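Local coordinates for protein-glutamate methylesterase/protein-glutamine glutaminase (Thermotoga maritima, PDB 3SFT) that hydrolyses methyl esters of specific glutamates in chemoreceptors through its C-terminal catalytic domain, the part described here, and probably also deamidates specific receptor glutamines during bacterial chemotaxis, at residues A[23-28]-A[187-192]; A[54-57]-A[61-64]; A[114-119]-A[144-149]. All coordinates share one frame; numbering follows the deposited sequence.

Interaction 1 (A[23-28]-A[187-192]); sequences DMIIPN and EKLIEL
I190 brings its longer branch to N28 through a nearly straight chain: CG1 lies anti to the backbone carbonyl carbon (chi1 -70°) and the extended second torsion carries CD1 outward. The methyl CD1 thereby comes within 4.2 Å of N28 O. On the inner side of the contact L189 and I25 meet through single methyl groups. CD1 of L189 reaches CG2 of I25 at 4.5 Å, which is a loose apolar touch, and no hydrogen bond spans the two segments. The backbones stay well apart, N28 and E187 having the closest CA pair at 8.3 Å, so the bridging is left to side-chain ends of the helix, which reach one side chain and one backbone oxygen of the loop. The pair is a small example of how a modified doubly wound alpha/beta domain joins its ends: the loop that follows helix 18-22, near the start of the catalytic domain, is met by helix 185-192, which closes the chain. L189 also packs on I154 of strand 152-156, and I25 on L132, in the loop after strand 127-131, whereas I190 and N28 lie at the surface. The loop keeps its shape partly by a turn bond from N28 N to I25 O, 3.1 Å long, around the short 3-10 segment at I26 and P27. On the far side of the helix K188 and E191, about one helical turn apart, are joined by a salt bridge, with K188 NZ at 2.8 Å from E191 OE2. The lysine meets that oxygen on its anti side, 33° out of the carboxylate plane. Close to the helix end, L192 O accepts a hydrogen bond from K8 NZ.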
# COMPACT_ATOMS: atom_id res chain seq x y z
N ASP A 23 7.32 10.21 -1.65
CA ASP A 23 7.64 11.34 -2.53
C ASP A 23 8.54 10.89 -3.67
O ASP A 23 8.58 11.54 -4.72
CB ASP A 23 8.37 12.45 -1.76
CG ASP A 23 7.45 13.27 -0.88
OD1 ASP A 23 6.21 13.19 -1.04
OD2 ASP A 23 7.98 14.00 -0.02
N MET A 24 9.31 9.83 -3.44
CA MET A 24 10.22 9.28 -4.45
C MET A 24 9.51 8.24 -5.31
O MET A 24 10.06 7.78 -6.31
CB MET A 24 11.42 8.61 -3.78
CG MET A 24 12.33 9.52 -2.97
SD MET A 24 13.78 8.62 -2.33
CE MET A 24 13.43 8.60 -0.58
N ILE A 25 8.29 7.87 -4.93
CA ILE A 25 7.53 6.85 -5.65
C ILE A 25 6.32 7.35 -6.44
O ILE A 25 6.32 7.30 -7.67
CB ILE A 25 7.04 5.74 -4.68
CG1 ILE A 25 8.22 5.17 -3.89
CG2 ILE A 25 6.35 4.62 -5.46
CD1 ILE A 25 7.80 4.16 -2.84
N ILE A 26 5.29 7.78 -5.72
CA ILE A 26 4.05 8.26 -6.33
C ILE A 26 4.19 9.32 -7.42
O ILE A 26 3.58 9.19 -8.49
CB ILE A 26 3.06 8.72 -5.23
CG1 ILE A 26 2.85 7.59 -4.22
CG2 ILE A 26 1.71 9.14 -5.85
CD1 ILE A 26 2.39 6.27 -4.83
N PRO A 27 4.98 10.38 -7.18
CA PRO A 27 5.15 11.44 -8.19
C PRO A 27 5.82 10.95 -9.48
O PRO A 27 5.72 11.61 -10.51
CB PRO A 27 6.04 12.46 -7.47
CG PRO A 27 5.68 12.27 -6.03
CD PRO A 27 5.65 10.77 -5.93
N ASN A 28 6.48 9.80 -9.43
CA ASN A 28 7.18 9.25 -10.59
C ASN A 28 6.43 8.15 -11.34
O ASN A 28 7.04 7.31 -12.02
CB ASN A 28 8.57 8.77 -10.18
CG ASN A 28 9.40 9.88 -9.52
OD1 ASN A 28 10.06 9.66 -8.51
ND2 ASN A 28 9.35 11.08 -10.09
N GLU A 187 9.97 2.44 -10.94
CA GLU A 187 10.45 1.80 -12.17
C GLU A 187 10.10 0.33 -12.18
O GLU A 187 9.68 -0.21 -13.20
CB GLU A 187 11.97 1.99 -12.30
CG GLU A 187 12.40 3.47 -12.17
CD GLU A 187 13.90 3.69 -12.10
OE1 GLU A 187 14.33 4.85 -12.27
OE2 GLU A 187 14.66 2.72 -11.84
N LYS A 188 10.24 -0.32 -11.02
CA LYS A 188 9.92 -1.74 -10.91
C LYS A 188 8.41 -1.94 -11.07
O LYS A 188 7.98 -2.88 -11.75
CB LYS A 188 10.40 -2.29 -9.56
CG LYS A 188 10.10 -3.76 -9.33
CD LYS A 188 10.64 -4.65 -10.45
CE LYS A 188 12.15 -4.64 -10.53
NZ LYS A 188 12.64 -5.59 -11.56
N LEU A 189 7.62 -1.05 -10.47
CA LEU A 189 6.16 -1.14 -10.57
C LEU A 189 5.71 -1.02 -12.02
O LEU A 189 4.86 -1.79 -12.48
CB LEU A 189 5.48 -0.07 -9.71
CG LEU A 189 5.58 -0.24 -8.19
CD1 LEU A 189 4.85 0.90 -7.47
CD2 LEU A 189 4.99 -1.59 -7.79
N ILE A 190 6.30 -0.07 -12.74
CA ILE A 190 5.97 0.15 -14.15
C ILE A 190 6.24 -1.09 -15.00
O ILE A 190 5.48 -1.37 -15.93
CB ILE A 190 6.73 1.39 -14.71
CG1 ILE A 190 6.16 2.66 -14.10
CG2 ILE A 190 6.62 1.45 -16.24
CD1 ILE A 190 6.97 3.90 -14.39
N GLU A 191 7.28 -1.85 -14.68
CA GLU A 191 7.56 -3.05 -15.46
C GLU A 191 6.82 -4.30 -15.00
O GLU A 191 6.71 -5.27 -15.75
CB GLU A 191 9.07 -3.29 -15.62
CG GLU A 191 9.88 -3.33 -14.34
CD GLU A 191 11.37 -3.51 -14.61
OE1 GLU A 191 11.96 -2.68 -15.34
OE2 GLU A 191 11.96 -4.48 -14.09
N LEU A 192 6.28 -4.28 -13.78
CA LEU A 192 5.53 -5.43 -13.27
C LEU A 192 4.07 -5.42 -13.72
O LEU A 192 3.48 -6.48 -13.90
CB LEU A 192 5.60 -5.51 -11.75
CG LEU A 192 6.93 -5.82 -11.06
CD1 LEU A 192 6.70 -5.90 -9.57
CD2 LEU A 192 7.51 -7.13 -11.57

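Interaction 2 (A[54-57]-A[61-64]); sequences RLDS and LTVK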
# COMPACT_ATOMS: atom_id res chain seq x y z
N ARG A 54 -0.59 16.45 -0.23
CA ARG A 54 0.85 16.55 -0.47
C ARG A 54 1.24 15.81 -1.75
O ARG A 54 1.92 16.37 -2.62
CB ARG A 54 1.60 15.95 0.72
CG ARG A 54 3.11 15.77 0.55
CD ARG A 54 3.58 14.64 1.46
NE ARG A 54 5.03 14.49 1.51
CZ ARG A 54 5.75 14.70 2.61
NH1 ARG A 54 5.15 15.08 3.74
NH2 ARG A 54 7.05 14.45 2.61
N LEU A 55 0.81 14.55 -1.87
CA LEU A 55 1.12 13.73 -3.03
C LEU A 55 0.33 14.11 -4.30
O LEU A 55 0.85 14.01 -5.41
CB LEU A 55 0.90 12.24 -2.71
CG LEU A 55 1.80 11.62 -1.64
CD1 LEU A 55 1.37 10.20 -1.39
CD2 LEU A 55 3.27 11.68 -2.07
N ASP A 56 -0.90 14.56 -4.13
CA ASP A 56 -1.72 14.96 -5.27
C ASP A 56 -1.10 16.16 -5.98
O ASP A 56 -1.13 16.25 -7.20
CB ASP A 56 -3.15 15.30 -4.82
CG ASP A 56 -4.10 15.46 -5.99
OD1 ASP A 56 -4.33 14.48 -6.72
OD2 ASP A 56 -4.63 16.58 -6.18
N SER A 57 -0.49 17.06 -5.20
CA SER A 57 0.13 18.27 -5.74
C SER A 57 1.35 18.03 -6.61
O SER A 57 1.65 18.82 -7.49
CB SER A 57 0.51 19.23 -4.60
OG SER A 57 -0.65 19.72 -3.95
N LEU A 61 -1.00 11.18 -11.15
CA LEU A 61 -2.11 10.34 -10.70
C LEU A 61 -2.96 11.16 -9.74
O LEU A 61 -2.46 12.08 -9.10
CB LEU A 61 -1.57 9.10 -9.97
CG LEU A 61 -0.84 8.02 -10.76
CD1 LEU A 61 -0.13 7.06 -9.82
CD2 LEU A 61 -1.81 7.26 -11.66
N THR A 62 -4.23 10.82 -9.63
CA THR A 62 -5.12 11.53 -8.72
C THR A 62 -5.03 10.88 -7.34
O THR A 62 -5.41 9.72 -7.17
CB THR A 62 -6.58 11.52 -9.21
OG1 THR A 62 -6.64 12.13 -10.51
CG2 THR A 62 -7.48 12.29 -8.25
N VAL A 63 -4.52 11.63 -6.37
CA VAL A 63 -4.37 11.13 -5.01
C VAL A 63 -5.46 11.68 -4.11
O VAL A 63 -5.63 12.90 -3.99
CB VAL A 63 -2.99 11.49 -4.42
CG1 VAL A 63 -2.81 10.83 -3.06
CG2 VAL A 63 -1.87 11.07 -5.38
N LYS A 64 -6.16 10.78 -3.44
CA LYS A 64 -7.24 11.17 -2.55
C LYS A 64 -7.37 10.16 -1.43
O LYS A 64 -6.75 9.10 -1.45
CB LYS A 64 -8.57 11.23 -3.32
CG LYS A 64 -9.05 9.88 -3.86
CD LYS A 64 -10.31 10.00 -4.72
CE LYS A 64 -11.51 10.43 -3.91
NZ LYS A 64 -11.85 9.42 -2.88
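The carboxylate of D56 takes the backbone N-H of V63 at one oxygen. V63 N donates to OD1 of D56 at 2.9 Å with an N-H...O angle of 158°, reaching that oxygen on its anti side and 22° out of the carboxylate plane. V63 O lies on the same side of the plane, displaced past the CB-OD1 edge and 3.4 Å from D56 OD1, two acceptors that do not bond; CG2 of T62 approaches that oxygen at 4.1 Å. With CG anti to the backbone N (chi1 -169°), D56 extends its acid group across to the strand. Beneath this polar link the packing is apolar: V63 turns its side chain to the helix, its CB resting 3.8 Å from CB of D56, while CB of L55 touches both V63 methyls, each at 4.0 Å. The contact belongs to the alternating order of the parallel alpha/beta sheet: strand 37-41, helix 48-58, strand 62-65. Strand 62-65 is outermost on this side and pairs in parallel with strand 76-79 through T62 and K64; V63 packs on V77 and I79, and helix 48-58 covers V63.

Interaction 3 (A[114-119]-A[144-149]); sequences FTLDKA and FKVKFY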
# COMPACT_ATOMS: atom_id res chain seq x y z
N PHE A 114 -4.41 -5.71 7.33
CA PHE A 114 -5.83 -5.87 7.04
C PHE A 114 -6.13 -5.64 5.56
O PHE A 114 -6.84 -6.44 4.93
CB PHE A 114 -6.67 -4.92 7.90
CG PHE A 114 -8.16 -5.16 7.80
CD1 PHE A 114 -8.82 -5.91 8.76
CD2 PHE A 114 -8.89 -4.63 6.74
CE1 PHE A 114 -10.20 -6.13 8.68
CE2 PHE A 114 -10.27 -4.85 6.64
CZ PHE A 114 -10.92 -5.60 7.61
N THR A 115 -5.61 -4.55 5.00
CA THR A 115 -5.84 -4.22 3.59
C THR A 115 -5.25 -5.29 2.66
O THR A 115 -5.87 -5.67 1.66
CB THR A 115 -5.27 -2.83 3.24
OG1 THR A 115 -5.93 -1.84 4.04
CG2 THR A 115 -5.50 -2.50 1.77
N LEU A 116 -4.04 -5.76 2.98
CA LEU A 116 -3.37 -6.77 2.17
C LEU A 116 -4.10 -8.11 2.23
O LEU A 116 -4.17 -8.83 1.24
CB LEU A 116 -1.92 -6.93 2.62
CG LEU A 116 -0.98 -5.82 2.15
CD1 LEU A 116 0.29 -5.80 2.97
CD2 LEU A 116 -0.67 -6.03 0.69
N ASP A 117 -4.65 -8.43 3.40
CA ASP A 117 -5.40 -9.67 3.58
C ASP A 117 -6.57 -9.66 2.59
O ASP A 117 -6.78 -10.62 1.85
CB ASP A 117 -5.93 -9.76 5.02
CG ASP A 117 -6.84 -10.97 5.24
OD1 ASP A 117 -6.54 -12.06 4.71
OD2 ASP A 117 -7.86 -10.82 5.95
N LYS A 118 -7.31 -8.55 2.58
CA LYS A 118 -8.44 -8.42 1.68
C LYS A 118 -8.02 -8.36 0.21
O LYS A 118 -8.56 -9.10 -0.60
CB LYS A 118 -9.28 -7.19 2.05
CG LYS A 118 -9.94 -7.29 3.41
CD LYS A 118 -10.71 -8.60 3.54
CE LYS A 118 -11.35 -8.74 4.91
NZ LYS A 118 -10.34 -8.69 6.00
N ALA A 119 -7.02 -7.53 -0.11
CA ALA A 119 -6.55 -7.40 -1.49
C ALA A 119 -6.05 -8.71 -2.08
O ALA A 119 -6.40 -9.07 -3.20
CB ALA A 119 -5.47 -6.33 -1.60
N PHE A 144 2.83 -12.29 3.86
CA PHE A 144 2.65 -13.74 3.89
C PHE A 144 1.45 -14.11 3.01
O PHE A 144 1.55 -14.99 2.15
CB PHE A 144 2.41 -14.22 5.33
CG PHE A 144 1.69 -15.53 5.41
CD1 PHE A 144 2.33 -16.71 5.05
CD2 PHE A 144 0.35 -15.58 5.78
CE1 PHE A 144 1.64 -17.93 5.05
CE2 PHE A 144 -0.35 -16.79 5.78
CZ PHE A 144 0.30 -17.96 5.41
N LYS A 145 0.33 -13.43 3.24
CA LYS A 145 -0.90 -13.68 2.48
C LYS A 145 -0.69 -13.47 0.98
O LYS A 145 -1.12 -14.28 0.17
CB LYS A 145 -2.04 -12.78 2.97
CG LYS A 145 -3.04 -13.47 3.90
CD LYS A 145 -2.48 -13.71 5.30
CE LYS A 145 -2.29 -12.41 6.09
NZ LYS A 145 -3.55 -11.87 6.70
N VAL A 146 -0.01 -12.37 0.63
CA VAL A 146 0.28 -12.04 -0.76
C VAL A 146 1.05 -13.17 -1.41
O VAL A 146 0.67 -13.63 -2.49
CB VAL A 146 1.07 -10.71 -0.87
CG1 VAL A 146 1.54 -10.48 -2.31
CG2 VAL A 146 0.18 -9.54 -0.44
N LYS A 147 2.10 -13.64 -0.75
CA LYS A 147 2.90 -14.73 -1.30
C LYS A 147 2.10 -16.03 -1.36
O LYS A 147 2.23 -16.79 -2.32
CB LYS A 147 4.19 -14.93 -0.51
CG LYS A 147 5.18 -13.76 -0.58
CD LYS A 147 5.44 -13.29 -2.02
CE LYS A 147 5.90 -14.43 -2.91
NZ LYS A 147 6.17 -13.94 -4.29
N PHE A 148 1.28 -16.28 -0.34
CA PHE A 148 0.45 -17.48 -0.28
C PHE A 148 -0.45 -17.57 -1.53
O PHE A 148 -0.74 -18.66 -2.02
CB PHE A 148 -0.41 -17.48 0.99
CG PHE A 148 -1.27 -18.71 1.16
CD1 PHE A 148 -0.74 -19.87 1.71
CD2 PHE A 148 -2.61 -18.70 0.76
CE1 PHE A 148 -1.53 -21.02 1.86
CE2 PHE A 148 -3.41 -19.84 0.90
CZ PHE A 148 -2.87 -21.00 1.46
N TYR A 149 -0.86 -16.41 -2.05
CA TYR A 149 -1.71 -16.36 -3.24
C TYR A 149 -0.95 -16.13 -4.55
O TYR A 149 -1.55 -15.82 -5.58
CB TYR A 149 -2.80 -15.30 -3.06
CG TYR A 149 -3.91 -15.74 -2.15
CD1 TYR A 149 -4.74 -16.81 -2.50
CD2 TYR A 149 -4.14 -15.11 -0.93
CE1 TYR A 149 -5.76 -17.23 -1.66
CE2 TYR A 149 -5.16 -15.53 -0.08
CZ TYR A 149 -5.97 -16.59 -0.45
OH TYR A 149 -6.98 -17.01 0.38
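Each oxygen of the D117 carboxylate has its own lysine, one from the same helix and one from across the contact. K118 NZ donates to OD2 of D117 at 3.3 Å, arriving on the anti side and 33° out of the carboxylate plane. K145 NZ stands 3.6 Å from OD1 of D117, a long salt bridge without hydrogen-bond geometry, and it is equally close to D117 CB, so the ammonium lies alongside the acid's stem as well as near its oxygen. K145 gets there by curling: its chain bends in the same sense at chi2, chi3 and chi4, folding the amine back in the short gap between two helices whose CA atoms come to 6.1 Å at D117 and K145. K118 NZ also lies 3.5 Å above the ring plane of F114, offset toward its rim. Two positive groups around one carboxylate would be expected to stabilise its ionised form. Deeper in, L116 and V146 meet through one methyl each, CD2 of L116 against CG2 of V146 at 3.8 Å. Both residues also rest on A129 of strand 127-131, L116 touching V11 of strand 9-14 in addition. The polar network therefore sits outside an apolar floor, with helices 112-123 and 140-148 side by side on one face of the parallel sheet of this modified doubly wound alpha/beta domain. L116 comes to about 7 Å, side chain to side chain, from D138, which is predicted to belong with S15 and H42 to the methylesterase active site.

How the interactions relate
From the N terminus, the chain first enters interaction 1 at 23-28, and that contact closes last, at 187-192, spanning almost the whole catalytic domain. Within this long loop interaction 2 closes the short connection between helix 48-58 and strand 62-65, and interaction 3 later joins two successive helices around strand 127-131; the two follow in series and do not cross. Interactions 1 and 2 touch directly: D23 OD2 forms a salt bridge with R54 NH2, and I26 packs on both L55 and V63. Interaction 3 stays apart, on the other side of the chain's centre from interaction 2. The three contacts join a loop to the last helix, a helix to an edge strand, and two helices on the sheet.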